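Local coordinates for putative redox protein (Lactobacillus casei, PDB 2QL8) that probably acts as a redox protein of the OsmC/Ohr family, whose characterised members reduce organic or hydrogen peroxides through a pair of cysteines, at residues E61-A66 with N119-S124. Residues are numbered along the deposited sequence; the frame is centred on the assembly and turned at random.
Sequences EATLEA and NRCPVS. With BEZ (benzoic acid), chain C.
A benzoic acid molecule lies between the two segments, touched by Thr63 and Ala66 on one and by Arg120 and Pro122 on the other. Arg120 grips the carboxylate with two nearly straight hydrogen bonds, NE to O2 of the benzoate at 2.9 Å and NH2 to O1, both with an angle of 165° at the hydrogen. The carboxyl carbon lies in the guanidinium plane, at its edge; a bend at chi3 (62°) helps bring that edge round to the ligand. Beyond the carboxylate, Thr63 OG1 lies tight against the phenyl ring, a close contact 3.0 Å from C5, and Ala66 CB is on the same side, 3.7 Å from C2. Pro122 CD meets the rim, 3.8 Å from C5. Direct packing is small: Thr63 CG2 rests 3.7 Å from Arg120 CB, while Thr63 OG1 lies 3.5 Å from Cys121 CB and hydrogen-bonds back to Cys59 O. In this OsmC-like fold helix 48-70 brings Cys59 beside Cys121, consistent with the cysteine pair of the family. Cys121 is the N-cap of helix 122-127, its SG accepting from Ser124 N at 3.4 Å. Replacing Arg120 with a leucine would probably leave the benzoate carboxylate without its two-pronged partner and Glu70 without its salt bridge. Ala90 N of the second subunit also hydrogen-bonds the ligand, which places the pocket at the dimer interface.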
loop_
_atom_site.group_PDB
_atom_site.type_symbol
_atom_site.label_atom_id
_atom_site.label_comp_id
_atom_site.label_asym_id
_atom_site.label_seq_id
_atom_site.Cartn_x
_atom_site.Cartn_y
_atom_site.Cartn_z
ATOM N N GLU A 61 -4.093 9.188 8.564
ATOM C CA GLU A 61 -3.974 9.652 9.938
ATOM C C GLU A 61 -2.926 10.787 10.034
ATOM O O GLU A 61 -3.140 11.797 10.727
ATOM C CB GLU A 61 -3.660 8.481 10.870
ATOM C CG GLU A 61 -3.513 8.869 12.378
ATOM C CD GLU A 61 -4.826 9.147 13.085
ATOM O OE1 GLU A 61 -5.851 9.420 12.410
ATOM O OE2 GLU A 61 -4.776 9.098 14.360
ATOM N N ALA A 62 -1.794 10.630 9.342
ATOM C CA ALA A 62 -0.746 11.678 9.294
ATOM C C ALA A 62 -1.285 12.942 8.660
ATOM O O ALA A 62 -1.010 14.073 9.104
ATOM C CB ALA A 62 0.502 11.200 8.539
ATOM N N THR A 63 -2.049 12.769 7.586
ATOM C CA THR A 63 -2.618 13.921 6.888
ATOM C C THR A 63 -3.622 14.648 7.808
ATOM O O THR A 63 -3.624 15.874 7.898
ATOM C CB THR A 63 -3.298 13.536 5.539
ATOM O OG1 THR A 63 -2.430 12.712 4.774
ATOM C CG2 THR A 63 -3.733 14.767 4.712
ATOM N N LEU A 64 -4.421 13.852 8.506
ATOM C CA LEU A 64 -5.435 14.367 9.428
ATOM C C LEU A 64 -4.761 15.146 10.566
ATOM O O LEU A 64 -5.203 16.223 10.929
ATOM C CB LEU A 64 -6.277 13.220 9.985
ATOM C CG LEU A 64 -7.440 13.572 10.928
ATOM C CD1 LEU A 64 -8.357 14.618 10.319
ATOM C CD2 LEU A 64 -8.173 12.235 11.305
ATOM N N GLU A 65 -3.657 14.623 11.083
ATOM C CA GLU A 65 -2.904 15.301 12.143
ATOM C C GLU A 65 -2.406 16.666 11.652
ATOM O O GLU A 65 -2.487 17.682 12.365
ATOM C CB GLU A 65 -1.762 14.416 12.655
ATOM C CG GLU A 65 -1.027 15.047 13.807
ATOM C CD GLU A 65 -0.050 14.116 14.523
ATOM O OE1 GLU A 65 0.223 13.031 14.026
ATOM O OE2 GLU A 65 0.446 14.519 15.615
ATOM N N ALA A 66 -1.935 16.725 10.412
ATOM C CA ALA A 66 -1.480 17.997 9.807
ATOM C C ALA A 66 -2.633 19.003 9.682
ATOM O O ALA A 66 -2.493 20.179 10.037
ATOM C CB ALA A 66 -0.792 17.766 8.419
ATOM N N ASN A 119 -8.297 14.680 -0.257
ATOM C CA ASN A 119 -7.647 15.410 -1.326
ATOM C C ASN A 119 -6.136 15.528 -1.177
ATOM O O ASN A 119 -5.459 15.806 -2.151
ATOM C CB ASN A 119 -8.209 16.820 -1.411
ATOM C CG ASN A 119 -9.626 16.849 -1.927
ATOM O OD1 ASN A 119 -10.040 15.952 -2.690
ATOM N ND2 ASN A 119 -10.386 17.885 -1.526
ATOM N N ARG A 120 -5.627 15.431 0.051
ATOM C CA ARG A 120 -4.209 15.674 0.352
ATOM C C ARG A 120 -3.364 14.415 0.563
ATOM O O ARG A 120 -2.178 14.408 0.280
ATOM C CB ARG A 120 -4.065 16.596 1.563
ATOM C CG ARG A 120 -4.454 18.037 1.255
ATOM C CD ARG A 120 -4.598 18.918 2.484
ATOM N NE ARG A 120 -3.350 19.055 3.234
ATOM C CZ ARG A 120 -3.153 19.990 4.176
ATOM N NH1 ARG A 120 -4.110 20.869 4.458
ATOM N NH2 ARG A 120 -2.024 20.072 4.834
ATOM N N CYS A 121 -3.975 13.362 1.081
ATOM C CA CYS A 121 -3.248 12.152 1.442
ATOM C C CYS A 121 -2.647 11.483 0.195
ATOM O O CYS A 121 -3.384 11.163 -0.744
ATOM C CB CYS A 121 -4.211 11.198 2.143
ATOM S SG CYS A 121 -3.645 9.477 2.312
ATOM N N PRO A 122 -1.300 11.333 0.153
ATOM C CA PRO A 122 -0.723 10.674 -1.043
ATOM C C PRO A 122 -1.302 9.320 -1.443
ATOM O O PRO A 122 -1.471 9.067 -2.634
ATOM C CB PRO A 122 0.762 10.611 -0.702
ATOM C CG PRO A 122 0.974 11.858 0.153
ATOM C CD PRO A 122 -0.248 11.945 1.017
ATOM N N VAL A 123 -1.574 8.466 -0.476
ATOM C CA VAL A 123 -2.056 7.119 -0.830
ATOM C C VAL A 123 -3.494 7.236 -1.364
ATOM O O VAL A 123 -3.865 6.580 -2.326
ATOM C CB VAL A 123 -1.907 6.094 0.319
ATOM C CG1 VAL A 123 -2.447 4.701 -0.132
ATOM C CG2 VAL A 123 -0.427 5.992 0.797
ATOM N N SER A 124 -4.287 8.101 -0.730
ATOM C CA SER A 124 -5.623 8.361 -1.188
ATOM C C SER A 124 -5.610 8.855 -2.653
ATOM O O SER A 124 -6.397 8.406 -3.489
ATOM C CB SER A 124 -6.269 9.334 -0.193
ATOM O OG SER A 124 -7.619 9.624 -0.473
HETATM C C BEZ C . -0.124 17.480 3.863
HETATM O O1 BEZ C . 0.395 18.602 4.218
HETATM O O2 BEZ C . -0.908 17.443 2.996
HETATM C C1 BEZ C . 0.284 16.164 4.433
HETATM C C2 BEZ C . 1.005 16.174 5.640
HETATM C C3 BEZ C . 1.411 14.959 6.189
HETATM C C4 BEZ C . 1.095 13.763 5.528
HETATM C C5 BEZ C . 0.381 13.776 4.321
HETATM C C6 BEZ C . -0.046 14.936 3.762
#